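PDB 1ON3: methylmalonyl-CoA carboxyltransferase 12S subunit, which catalyses the transfer of the carboxyl group of methylmalonyl-CoA to the biotin of the 1.3S subunit, and as a homohexamer forms the core of transcarboxylase. Local coordinates for residues Ser264-Asn270 and Arg322-Arg326; Lys250-Phe254 and Gly303-Glu307; Val62-Arg66 and Thr117-Glu121; Ala46-Leu50 and Ala99-Asp103. One frame throughout, in Å; residues are numbered along the deposited sequence.

Interaction 1 of 4, residues Ser264-Asn270 and Arg322-Arg326; sequences SFVNPNN and RVNGR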
loop_
_atom_site.group_PDB
_atom_site.type_symbol
_atom_site.label_atom_id
_atom_site.label_comp_id
_atom_site.label_asym_id
_atom_site.label_seq_id
_atom_site.Cartn_x
_atom_site.Cartn_y
_atom_site.Cartn_z
ATOM N N SER E 264 -5.440 7.020 -26.075
ATOM C CA SER E 264 -4.475 6.774 -27.140
ATOM C C SER E 264 -4.484 7.986 -28.085
ATOM O O SER E 264 -5.536 8.592 -28.331
ATOM C CB SER E 264 -4.851 5.496 -27.899
ATOM O OG SER E 264 -4.884 4.397 -27.009
ATOM N N PHE E 265 -3.311 8.357 -28.590
ATOM C CA PHE E 265 -3.209 9.489 -29.501
ATOM C C PHE E 265 -3.909 9.139 -30.804
ATOM O O PHE E 265 -3.918 7.978 -31.219
ATOM C CB PHE E 265 -1.741 9.816 -29.800
ATOM C CG PHE E 265 -0.978 10.386 -28.631
ATOM C CD1 PHE E 265 -1.534 10.431 -27.350
ATOM C CD2 PHE E 265 0.316 10.861 -28.811
ATOM C CE1 PHE E 265 -0.807 10.938 -26.282
ATOM C CE2 PHE E 265 1.048 11.371 -27.738
ATOM C CZ PHE E 265 0.485 11.407 -26.477
ATOM N N VAL E 266 -4.472 10.150 -31.453
ATOM C CA VAL E 266 -5.180 9.966 -32.720
ATOM C C VAL E 266 -4.732 11.017 -33.750
ATOM O O VAL E 266 -4.643 12.203 -33.424
ATOM C CB VAL E 266 -6.719 10.085 -32.501
ATOM C CG1 VAL E 266 -7.461 10.050 -33.834
ATOM C CG2 VAL E 266 -7.196 8.949 -31.609
ATOM N N ASN E 267 -4.431 10.572 -34.975
ATOM C CA ASN E 267 -4.025 11.461 -36.075
ATOM C C ASN E 267 -3.224 12.670 -35.605
ATOM O O ASN E 267 -3.618 13.806 -35.843
ATOM C CB ASN E 267 -5.266 11.962 -36.815
ATOM C CG ASN E 267 -6.022 10.848 -37.510
ATOM O OD1 ASN E 267 -7.220 10.969 -37.775
ATOM N ND2 ASN E 267 -5.324 9.762 -37.825
ATOM N N PRO E 268 -2.071 12.437 -34.969
ATOM C CA PRO E 268 -1.224 13.517 -34.460
ATOM C C PRO E 268 -0.723 14.512 -35.490
ATOM O O PRO E 268 -0.220 14.130 -36.549
ATOM C CB PRO E 268 -0.062 12.773 -33.799
ATOM C CG PRO E 268 -0.618 11.395 -33.522
ATOM C CD PRO E 268 -1.444 11.125 -34.734
ATOM N N ASN E 269 -0.875 15.794 -35.180
ATOM C CA ASN E 269 -0.377 16.853 -36.047
ATOM C C ASN E 269 0.769 17.412 -35.204
ATOM O O ASN E 269 0.539 17.943 -34.112
ATOM C CB ASN E 269 -1.441 17.927 -36.273
ATOM C CG ASN E 269 -1.013 18.967 -37.285
ATOM O OD1 ASN E 269 0.024 19.601 -37.138
ATOM N ND2 ASN E 269 -1.819 19.149 -38.324
ATOM N N ASN E 270 2.001 17.276 -35.681
ATOM C CA ASN E 270 3.130 17.754 -34.891
ATOM C C ASN E 270 3.675 19.116 -35.276
ATOM O O ASN E 270 4.659 19.574 -34.701
ATOM C CB ASN E 270 4.252 16.717 -34.892
ATOM C CG ASN E 270 3.810 15.391 -34.304
ATOM O OD1 ASN E 270 3.388 15.318 -33.147
ATOM N ND2 ASN E 270 3.898 14.336 -35.105
ATOM N N ARG E 322 -7.349 17.984 -29.505
ATOM C CA ARG E 322 -6.073 17.314 -29.411
ATOM C C ARG E 322 -4.922 18.237 -29.759
ATOM O O ARG E 322 -5.056 19.149 -30.589
ATOM C CB ARG E 322 -6.043 16.092 -30.331
ATOM C CG ARG E 322 -6.861 14.905 -29.815
ATOM C CD ARG E 322 -6.801 13.741 -30.778
ATOM N NE ARG E 322 -7.722 12.678 -30.388
ATOM C CZ ARG E 322 -8.929 12.491 -30.908
ATOM N NH1 ARG E 322 -9.389 13.296 -31.856
ATOM N NH2 ARG E 322 -9.679 11.489 -30.469
ATOM N N VAL E 323 -3.802 18.024 -29.084
ATOM C CA VAL E 323 -2.598 18.784 -29.376
ATOM C C VAL E 323 -1.537 17.716 -29.581
ATOM O O VAL E 323 -1.253 16.935 -28.677
ATOM C CB VAL E 323 -2.200 19.729 -28.220
ATOM C CG1 VAL E 323 -0.892 20.448 -28.581
ATOM C CG2 VAL E 323 -3.309 20.771 -27.992
ATOM N N ASN E 324 -0.972 17.669 -30.783
ATOM C CA ASN E 324 0.034 16.661 -31.113
ATOM C C ASN E 324 -0.548 15.264 -30.874
ATOM O O ASN E 324 0.140 14.361 -30.393
ATOM C CB ASN E 324 1.291 16.856 -30.267
ATOM C CG ASN E 324 1.988 18.195 -30.537
ATOM O OD1 ASN E 324 2.687 18.712 -29.671
ATOM N ND2 ASN E 324 1.812 18.741 -31.736
ATOM N N GLY E 325 -1.827 15.103 -31.208
ATOM C CA GLY E 325 -2.498 13.818 -31.049
ATOM C C GLY E 325 -3.007 13.461 -29.665
ATOM O O GLY E 325 -3.732 12.478 -29.509
ATOM N N ARG E 326 -2.648 14.255 -28.661
ATOM C CA ARG E 326 -3.060 13.986 -27.282
ATOM C C ARG E 326 -4.400 14.641 -26.943
ATOM O O ARG E 326 -4.597 15.835 -27.213
ATOM C CB ARG E 326 -1.979 14.512 -26.314
ATOM C CG ARG E 326 -2.223 14.296 -24.835
ATOM C CD ARG E 326 -1.358 15.261 -24.015
ATOM N NE ARG E 326 0.072 15.157 -24.343
ATOM C CZ ARG E 326 0.843 14.139 -23.966
ATOM N NH1 ARG E 326 0.327 13.157 -23.243
ATOM N NH2 ARG E 326 2.114 14.081 -24.340
HETATM O O HOH W 1 -6.984 10.994 -28.220
HETATM O O HOH W 2 2.548 13.545 -31.171
#
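Asn324 carries CG anti to its own carbonyl carbon (chi1 -63°), which turns its amide onto the backbone of Asn269, while Arg322, extended from CG to NE, reaches along to Val266. Asn324 ND2 donates to Asn269 O at 2.8 Å, on a carbonyl lone pair, and the acceptor lies almost exactly in the amide plane. Val266 N completes the polar grip by donating to Gly325 O at 3.1 Å, again on a lone pair. Both bonds clasp a type I' turn, Val323 to Arg326, which makes the tight hairpin between strands 316-323 and 326-333. Asn-Gly is the classic pair for the two central positions, where both residues need positive phi. Here the glycine is also needed for packing: the backbones come to 3.7 Å, Pro268 CA to Gly325 CA, and a CB on Gly325 would run into Pro268 CG. Beside the turn, Phe265 receives Arg326 CB over one face, 4.2 Å from the ring centroid. Its CZ in turn sits over a face of the Arg326 guanidinium, whose NH1 pairs with Glu262; the two planes stand 79° apart. Val266 CB lies over a face of the other guanidinium, 3.5 Å from Arg322 NE. That NE uses its in-plane hydrogen on a water that donates to Ser264 O, and NH2 is bonded to Ser253. A leucine in place of Arg322 would probably leave this water and Ser253 without their donor and Val266 without its flat support. At the other end, a second water donates to both Asn270 OD1 and Asn324 O.

Interaction 2 of 4, residues Lys250-Phe254 and Gly303-Glu307; sequences KLLSF and GDYLE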
loop_
_atom_site.group_PDB
_atom_site.type_symbol
_atom_site.label_atom_id
_atom_site.label_comp_id
_atom_site.label_asym_id
_atom_site.label_seq_id
_atom_site.Cartn_x
_atom_site.Cartn_y
_atom_site.Cartn_z
ATOM N N LYS E 250 -17.282 9.748 -31.760
ATOM C CA LYS E 250 -16.366 10.895 -31.715
ATOM C C LYS E 250 -15.970 11.170 -30.255
ATOM O O LYS E 250 -14.791 11.324 -29.926
ATOM C CB LYS E 250 -17.047 12.131 -32.318
ATOM C CG LYS E 250 -16.189 13.402 -32.296
ATOM C CD LYS E 250 -15.045 13.307 -33.274
ATOM C CE LYS E 250 -14.246 14.585 -33.309
ATOM N NZ LYS E 250 -13.109 14.450 -34.235
ATOM N N LEU E 251 -16.965 11.222 -29.374
ATOM C CA LEU E 251 -16.715 11.454 -27.953
ATOM C C LEU E 251 -15.816 10.357 -27.380
ATOM O O LEU E 251 -14.830 10.632 -26.689
ATOM C CB LEU E 251 -18.050 11.488 -27.187
ATOM C CG LEU E 251 -17.987 11.425 -25.654
ATOM C CD1 LEU E 251 -17.292 12.690 -25.106
ATOM C CD2 LEU E 251 -19.414 11.312 -25.090
ATOM N N LEU E 252 -16.150 9.104 -27.652
ATOM C CA LEU E 252 -15.337 8.008 -27.135
ATOM C C LEU E 252 -13.879 8.088 -27.590
ATOM O O LEU E 252 -12.974 7.731 -26.829
ATOM C CB LEU E 252 -15.924 6.656 -27.548
ATOM C CG LEU E 252 -15.239 5.398 -27.002
ATOM C CD1 LEU E 252 -15.316 5.346 -25.482
ATOM C CD2 LEU E 252 -15.926 4.174 -27.602
ATOM N N SER E 253 -13.647 8.572 -28.810
ATOM C CA SER E 253 -12.287 8.659 -29.350
ATOM C C SER E 253 -11.332 9.519 -28.525
ATOM O O SER E 253 -10.120 9.347 -28.625
ATOM C CB SER E 253 -12.307 9.164 -30.807
ATOM O OG SER E 253 -12.570 10.559 -30.903
ATOM N N PHE E 254 -11.864 10.440 -27.713
ATOM C CA PHE E 254 -11.020 11.295 -26.873
ATOM C C PHE E 254 -10.743 10.662 -25.515
ATOM O O PHE E 254 -9.900 11.147 -24.749
ATOM C CB PHE E 254 -11.692 12.657 -26.598
ATOM C CG PHE E 254 -11.788 13.557 -27.800
ATOM C CD1 PHE E 254 -12.962 13.616 -28.552
ATOM C CD2 PHE E 254 -10.700 14.338 -28.184
ATOM C CE1 PHE E 254 -13.053 14.437 -29.677
ATOM C CE2 PHE E 254 -10.770 15.162 -29.295
ATOM C CZ PHE E 254 -11.961 15.213 -30.054
ATOM N N GLY E 303 -7.682 21.987 -36.292
ATOM C CA GLY E 303 -8.795 22.877 -35.983
ATOM C C GLY E 303 -10.010 22.089 -35.498
ATOM O O GLY E 303 -11.123 22.621 -35.385
ATOM N N ASP E 304 -9.787 20.817 -35.189
ATOM C CA ASP E 304 -10.858 19.927 -34.758
ATOM C C ASP E 304 -11.143 19.950 -33.259
ATOM O O ASP E 304 -10.234 19.902 -32.435
ATOM C CB ASP E 304 -10.527 18.490 -35.195
ATOM C CG ASP E 304 -11.616 17.503 -34.841
ATOM O OD1 ASP E 304 -11.376 16.629 -33.986
ATOM O OD2 ASP E 304 -12.718 17.600 -35.413
ATOM N N TYR E 305 -12.417 20.040 -32.909
ATOM C CA TYR E 305 -12.807 20.010 -31.508
ATOM C C TYR E 305 -14.252 19.549 -31.401
ATOM O O TYR E 305 -15.047 19.721 -32.326
ATOM C CB TYR E 305 -12.606 21.385 -30.820
ATOM C CG TYR E 305 -13.390 22.551 -31.399
ATOM C CD1 TYR E 305 -12.857 23.346 -32.416
ATOM C CD2 TYR E 305 -14.677 22.854 -30.930
ATOM C CE1 TYR E 305 -13.591 24.417 -32.954
ATOM C CE2 TYR E 305 -15.414 23.914 -31.461
ATOM C CZ TYR E 305 -14.866 24.690 -32.471
ATOM O OH TYR E 305 -15.604 25.733 -32.998
ATOM N N LEU E 306 -14.572 18.913 -30.285
ATOM C CA LEU E 306 -15.929 18.442 -30.042
ATOM C C LEU E 306 -16.414 19.239 -28.842
ATOM O O LEU E 306 -15.957 19.012 -27.725
ATOM C CB LEU E 306 -15.926 16.945 -29.713
ATOM C CG LEU E 306 -17.288 16.408 -29.259
ATOM C CD1 LEU E 306 -18.278 16.487 -30.413
ATOM C CD2 LEU E 306 -17.141 14.979 -28.762
ATOM N N GLU E 307 -17.319 20.187 -29.070
ATOM C CA GLU E 307 -17.803 21.016 -27.977
ATOM C C GLU E 307 -18.807 20.271 -27.096
ATOM O O GLU E 307 -19.716 19.621 -27.606
ATOM C CB GLU E 307 -18.438 22.298 -28.537
ATOM C CG GLU E 307 -18.356 23.468 -27.577
ATOM C CD GLU E 307 -18.927 24.766 -28.131
ATOM O OE1 GLU E 307 -18.972 24.947 -29.373
ATOM O OE2 GLU E 307 -19.320 25.623 -27.307
#
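The second of the two duplicated crotonase-type sheets starts, at one edge, with strand 305-308, and its Leu306 and the preceding Asp304 meet Lys250, Leu251 and Phe254 at the C-terminal end of helix 241-253. That helix directly follows strand 236-238, the outermost strand of the first sheet, so the contact lies where the two halves of the chain meet. Leu306 points at the helix and carries the apolar part. Its CD2 rests on the backbone of Leu251, 3.6 Å from CA, and also touches Leu251 CB at 3.9 Å. Its CB lies 3.8 Å from Phe254 CE1. Leu306 is also touched by Phe236 of the first sheet, and the Phe254 ring has Arg322 as a cation-pi partner. Lys250 runs past Leu306 in the opposite sense, with CG 4.0 Å from Leu306 CD2. A bend at chi2 (71°) then brings the amine to Asp304. Lys250 NZ meets Asp304 OD1 at 2.8 Å, on the syn side of the carboxylate and 20° out of its plane, while Asp304 OD2 stays 3.4 Å from NZ. A methionine in place of Lys250 would probably keep much of the contact with Leu306 but leave the Asp304 carboxylate without its countercharge. One lysine thus serves twice, its methylenes extending the apolar patch and its amine pairing with a carboxylate at the partly exposed border of that patch.

Interaction 3 of 4, residues Val62-Arg66 and Thr117-Glu121; sequences VGAFR and TKVVE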
loop_
_atom_site.group_PDB
_atom_site.type_symbol
_atom_site.label_atom_id
_atom_site.label_comp_id
_atom_site.label_asym_id
_atom_site.label_seq_id
_atom_site.Cartn_x
_atom_site.Cartn_y
_atom_site.Cartn_z
ATOM N N VAL E 62 -25.160 -11.144 -24.288
ATOM C CA VAL E 62 -25.325 -11.909 -23.057
ATOM C C VAL E 62 -26.784 -11.766 -22.606
ATOM O O VAL E 62 -27.328 -10.663 -22.592
ATOM C CB VAL E 62 -24.397 -11.382 -21.909
ATOM C CG1 VAL E 62 -24.815 -11.971 -20.579
ATOM C CG2 VAL E 62 -22.951 -11.744 -22.197
ATOM N N GLY E 63 -27.425 -12.877 -22.263
ATOM C CA GLY E 63 -28.798 -12.797 -21.785
ATOM C C GLY E 63 -29.904 -12.638 -22.815
ATOM O O GLY E 63 -30.993 -12.157 -22.483
ATOM N N ALA E 64 -29.650 -13.025 -24.061
ATOM C CA ALA E 64 -30.699 -12.932 -25.073
ATOM C C ALA E 64 -31.874 -13.762 -24.553
ATOM O O ALA E 64 -33.027 -13.328 -24.588
ATOM C CB ALA E 64 -30.214 -13.503 -26.409
ATOM N N PHE E 65 -31.572 -14.954 -24.049
ATOM C CA PHE E 65 -32.624 -15.837 -23.555
ATOM C C PHE E 65 -33.053 -15.611 -22.112
ATOM O O PHE E 65 -33.892 -16.352 -21.601
ATOM C CB PHE E 65 -32.217 -17.299 -23.734
ATOM C CG PHE E 65 -32.146 -17.729 -25.164
ATOM C CD1 PHE E 65 -30.920 -17.867 -25.802
ATOM C CD2 PHE E 65 -33.312 -17.966 -25.889
ATOM C CE1 PHE E 65 -30.852 -18.231 -27.148
ATOM C CE2 PHE E 65 -33.249 -18.331 -27.232
ATOM C CZ PHE E 65 -32.013 -18.461 -27.858
ATOM N N ARG E 66 -32.485 -14.599 -21.457
ATOM C CA ARG E 66 -32.836 -14.292 -20.067
ATOM C C ARG E 66 -34.314 -13.912 -19.983
ATOM O O ARG E 66 -34.825 -13.218 -20.860
ATOM C CB ARG E 66 -31.979 -13.129 -19.557
ATOM C CG ARG E 66 -32.143 -12.809 -18.082
ATOM C CD ARG E 66 -31.423 -13.810 -17.201
ATOM N NE ARG E 66 -31.395 -13.370 -15.809
ATOM C CZ ARG E 66 -30.388 -12.711 -15.244
ATOM N NH1 ARG E 66 -29.296 -12.407 -15.940
ATOM N NH2 ARG E 66 -30.479 -12.340 -13.979
ATOM N N THR E 117 -31.274 -5.933 -13.835
ATOM C CA THR E 117 -30.210 -6.809 -13.363
ATOM C C THR E 117 -29.239 -7.083 -14.509
ATOM O O THR E 117 -28.029 -7.116 -14.296
ATOM C CB THR E 117 -30.780 -8.132 -12.829
ATOM O OG1 THR E 117 -31.573 -7.851 -11.670
ATOM C CG2 THR E 117 -29.662 -9.091 -12.453
ATOM N N LYS E 118 -29.774 -7.260 -15.720
ATOM C CA LYS E 118 -28.952 -7.515 -16.908
ATOM C C LYS E 118 -28.018 -6.326 -17.161
ATOM O O LYS E 118 -26.825 -6.478 -17.479
ATOM C CB LYS E 118 -29.843 -7.720 -18.150
ATOM C CG LYS E 118 -30.453 -9.127 -18.299
ATOM C CD LYS E 118 -31.281 -9.275 -19.578
ATOM C CE LYS E 118 -30.440 -9.093 -20.826
ATOM N NZ LYS E 118 -31.235 -9.331 -22.067
ATOM N N VAL E 119 -28.573 -5.133 -17.045
ATOM C CA VAL E 119 -27.776 -3.925 -17.259
ATOM C C VAL E 119 -26.666 -3.813 -16.204
ATOM O O VAL E 119 -25.513 -3.514 -16.528
ATOM C CB VAL E 119 -28.660 -2.661 -17.215
ATOM C CG1 VAL E 119 -27.785 -1.409 -17.223
ATOM C CG2 VAL E 119 -29.579 -2.641 -18.437
ATOM N N VAL E 120 -27.010 -4.053 -14.943
ATOM C CA VAL E 120 -26.020 -3.980 -13.876
ATOM C C VAL E 120 -24.911 -5.020 -14.072
ATOM O O VAL E 120 -23.733 -4.734 -13.852
ATOM C CB VAL E 120 -26.685 -4.173 -12.484
ATOM C CG1 VAL E 120 -25.626 -4.251 -11.405
ATOM C CG2 VAL E 120 -27.601 -2.989 -12.179
ATOM N N GLU E 121 -25.281 -6.226 -14.491
ATOM C CA GLU E 121 -24.278 -7.261 -14.702
ATOM C C GLU E 121 -23.326 -6.839 -15.817
ATOM O O GLU E 121 -22.121 -7.081 -15.743
ATOM C CB GLU E 121 -24.962 -8.610 -14.979
ATOM C CG GLU E 121 -25.121 -9.433 -13.688
ATOM C CD GLU E 121 -26.260 -10.442 -13.724
ATOM O OE1 GLU E 121 -26.577 -10.959 -14.821
ATOM O OE2 GLU E 121 -26.831 -10.724 -12.642
HETATM O O HOH W 3 -29.339 -9.365 -24.089
#
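Lys118 reaches out from helix 113-129 to Gly63, and its ammonium group satisfies several backbone carbonyls at once. NZ donates to Gly63 O at 2.9 Å, and it also bonds Val85 O and Ala82 O of the same chain. A water accepts from NZ at 2.8 Å and lies within bonding distance of Val62 O as well. Three carbonyls and a water thus lie around a group with three protons, so one of these contacts is probably shared or weaker. Gly63 O takes two donors on opposite faces of its carbonyl plane: Lys118 NZ, well above the plane by 57°, and Arg66 N at 3.0 Å. The second bond closes a type I turn, Gly63 to Arg66, just after strand 60-62, the edge strand of the first crotonase-type sheet within the chain. The backbone angles at its first position call for glycine, and a CB there would in addition collide with Lys118 CE. Alongside, Arg66 slides past Lys118 in the opposite direction, with CB 3.9 Å from Lys118 CD. A bend at chi2 (76°) lets Arg66 cross the Thr117 side chain at about a right angle, with NH2 3.7 Å from Thr117 CG2; the Thr117 hydroxyl is bonded to Glu113 O. Arg66 NH1 points straight at Glu121 OE1, nearly within the guanidinium plane, but at 3.3 Å the salt bridge is long, and two conformers of Glu121 make it doubtful. Beyond the turn, Phe65 meets Tyr478 of a second subunit edge-to-face.

Interaction 4 of 4, residues Ala46-Leu50 and Ala99-Asp103; sequences ARERL and AASQD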
loop_
_atom_site.group_PDB
_atom_site.type_symbol
_atom_site.label_atom_id
_atom_site.label_comp_id
_atom_site.label_asym_id
_atom_site.label_seq_id
_atom_site.Cartn_x
_atom_site.Cartn_y
_atom_site.Cartn_z
ATOM N N ALA E 46 -33.572 -1.257 -30.894
ATOM C CA ALA E 46 -32.478 -1.502 -29.961
ATOM C C ALA E 46 -31.308 -2.236 -30.622
ATOM O O ALA E 46 -30.151 -1.904 -30.387
ATOM C CB ALA E 46 -32.984 -2.311 -28.795
ATOM N N ARG E 47 -31.600 -3.237 -31.451
ATOM C CA ARG E 47 -30.526 -3.990 -32.077
ATOM C C ARG E 47 -29.848 -3.264 -33.227
ATOM O O ARG E 47 -28.655 -3.449 -33.451
ATOM C CB ARG E 47 -31.035 -5.376 -32.490
ATOM C CG ARG E 47 -31.336 -6.225 -31.249
ATOM C CD ARG E 47 -32.060 -7.534 -31.529
ATOM N NE ARG E 47 -32.342 -8.218 -30.266
ATOM C CZ ARG E 47 -31.461 -8.955 -29.595
ATOM N NH1 ARG E 47 -30.222 -9.130 -30.060
ATOM N NH2 ARG E 47 -31.809 -9.500 -28.447
ATOM N N GLU E 48 -30.595 -2.438 -33.954
ATOM C CA GLU E 48 -29.998 -1.675 -35.043
ATOM C C GLU E 48 -28.999 -0.681 -34.442
ATOM O O GLU E 48 -27.930 -0.445 -34.996
ATOM C CB GLU E 48 -31.080 -0.921 -35.825
ATOM C CG GLU E 48 -31.912 -1.823 -36.720
ATOM C CD GLU E 48 -33.206 -1.174 -37.187
ATOM O OE1 GLU E 48 -33.886 -1.781 -38.031
ATOM O OE2 GLU E 48 -33.554 -0.075 -36.712
ATOM N N ARG E 49 -29.361 -0.102 -33.302
ATOM C CA ARG E 49 -28.495 0.871 -32.632
ATOM C C ARG E 49 -27.155 0.252 -32.245
ATOM O O ARG E 49 -26.099 0.835 -32.494
ATOM C CB ARG E 49 -29.204 1.438 -31.393
ATOM C CG ARG E 49 -30.301 2.448 -31.760
ATOM C CD ARG E 49 -31.269 2.742 -30.599
ATOM N NE ARG E 49 -32.258 3.752 -30.983
ATOM C CZ ARG E 49 -33.361 4.041 -30.294
ATOM N NH1 ARG E 49 -33.639 3.403 -29.162
ATOM N NH2 ARG E 49 -34.202 4.959 -30.749
ATOM N N LEU E 50 -27.193 -0.936 -31.650
ATOM C CA LEU E 50 -25.953 -1.593 -31.271
ATOM C C LEU E 50 -25.179 -1.987 -32.523
ATOM O O LEU E 50 -23.959 -1.855 -32.576
ATOM C CB LEU E 50 -26.243 -2.831 -30.422
ATOM C CG LEU E 50 -26.669 -2.523 -28.990
ATOM C CD1 LEU E 50 -27.121 -3.811 -28.292
ATOM C CD2 LEU E 50 -25.494 -1.883 -28.252
ATOM N N ALA E 99 -22.089 -2.669 -23.596
ATOM C CA ALA E 99 -23.220 -1.797 -23.916
ATOM C C ALA E 99 -24.572 -2.417 -23.605
ATOM O O ALA E 99 -24.696 -3.641 -23.496
ATOM C CB ALA E 99 -23.162 -1.428 -25.397
ATOM N N ALA E 100 -25.574 -1.554 -23.455
ATOM C CA ALA E 100 -26.946 -1.978 -23.194
ATOM C C ALA E 100 -27.832 -1.158 -24.121
ATOM O O ALA E 100 -27.530 -0.000 -24.430
ATOM C CB ALA E 100 -27.319 -1.722 -21.747
ATOM N N SER E 101 -28.933 -1.744 -24.572
ATOM C CA SER E 101 -29.806 -1.023 -25.489
ATOM C C SER E 101 -31.241 -1.429 -25.185
ATOM O O SER E 101 -31.612 -2.585 -25.379
ATOM C CB SER E 101 -29.418 -1.374 -26.931
ATOM O OG SER E 101 -30.077 -0.564 -27.885
ATOM N N GLN E 102 -32.031 -0.487 -24.683
ATOM C CA GLN E 102 -33.424 -0.766 -24.338
ATOM C C GLN E 102 -34.286 -0.931 -25.572
ATOM O O GLN E 102 -34.129 -0.211 -26.567
ATOM C CB GLN E 102 -33.996 0.347 -23.449
ATOM C CG GLN E 102 -33.483 0.289 -22.019
ATOM C CD GLN E 102 -34.075 1.365 -21.127
ATOM O OE1 GLN E 102 -34.090 2.538 -21.491
ATOM N NE2 GLN E 102 -34.545 0.973 -19.944
ATOM N N ASP E 103 -35.214 -1.882 -25.484
ATOM C CA ASP E 103 -36.108 -2.196 -26.583
ATOM C C ASP E 103 -37.512 -1.696 -26.257
ATOM O O ASP E 103 -38.281 -2.360 -25.549
ATOM C CB ASP E 103 -36.128 -3.709 -26.813
ATOM C CG ASP E 103 -36.901 -4.096 -28.052
ATOM O OD1 ASP E 103 -37.541 -3.214 -28.655
ATOM O OD2 ASP E 103 -36.872 -5.287 -28.420
HETATM O O HOH W 4 -36.347 -1.332 -30.290
HETATM O O HOH W 5 -34.938 -6.173 -29.798
HETATM O O HOH W 6 -32.201 1.364 -27.625
#
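The guanidinium of Arg49 presents its edge to a water lying in its plane, and through that water it is joined to Ser101 and Gln102. NH1 donates to the water at 2.9 Å, and the water donates hydrogen bonds to Ser101 OG and Gln102 O. The same cation is paired with Asp241 through NE and with Asp138 through NH1, so two carboxylates largely fix its orientation. The Asp103 carboxylate is likewise reached through solvent: OD1 accepts from a water that itself accepts from Ala46 N, and also has Thr105 as a hydrogen-bond partner. Direct contact centres on Ser101, whose OG is anti to the backbone N (chi1 -171°) and therefore swings over to Ala46 O, to which it donates at 2.8 Å, well to the side of the C=O direction. The same oxygen also accepts a weak bond from Leu50 N, so the strand serine and the helix share this carbonyl. Ala46 CB points at the strand, 3.3 Å from Gln102 O and 4.0 Å from Asp103 CB. Farther along, Leu50 straddles two residues that face it, with CD2 3.7 Å from Ala99 CB and CD1 3.6 Å from Ser101 CB. Helix 46-53 and strand 95-102 run roughly antiparallel, at 149°, their local axes approaching to 7.8 Å. The strand lies between antiparallel 85-92 and parallel 133-139 in the first crotonase-type sheet; helix 46-53 packs on one face of it, and Ala100 is turned to the other.

Interactions 3 and 4 belong to the first sheet of the duplicated chain, interaction 1 grips a hairpin of the second, and interaction 2 lies between the halves. The centres of interactions 3 and 4 are about 13 Å apart, and they touch where Val119 packs on Ala100. Interaction 4 is buried and uses small side chains, buried polar groups and bridging waters, whereas interaction 3 lies nearer the subunit interface and depends on long cationic side chains. Interactions 1 and 2 use neighbouring strands, 316-323 and 305-308, and meet through Arg322, whose NH2 lies 2.9 Å from Ser253 O. Interaction 1 is the more exposed, mainly a backbone and amide grip; interaction 2 combines a leucine-centred patch with one ion pair.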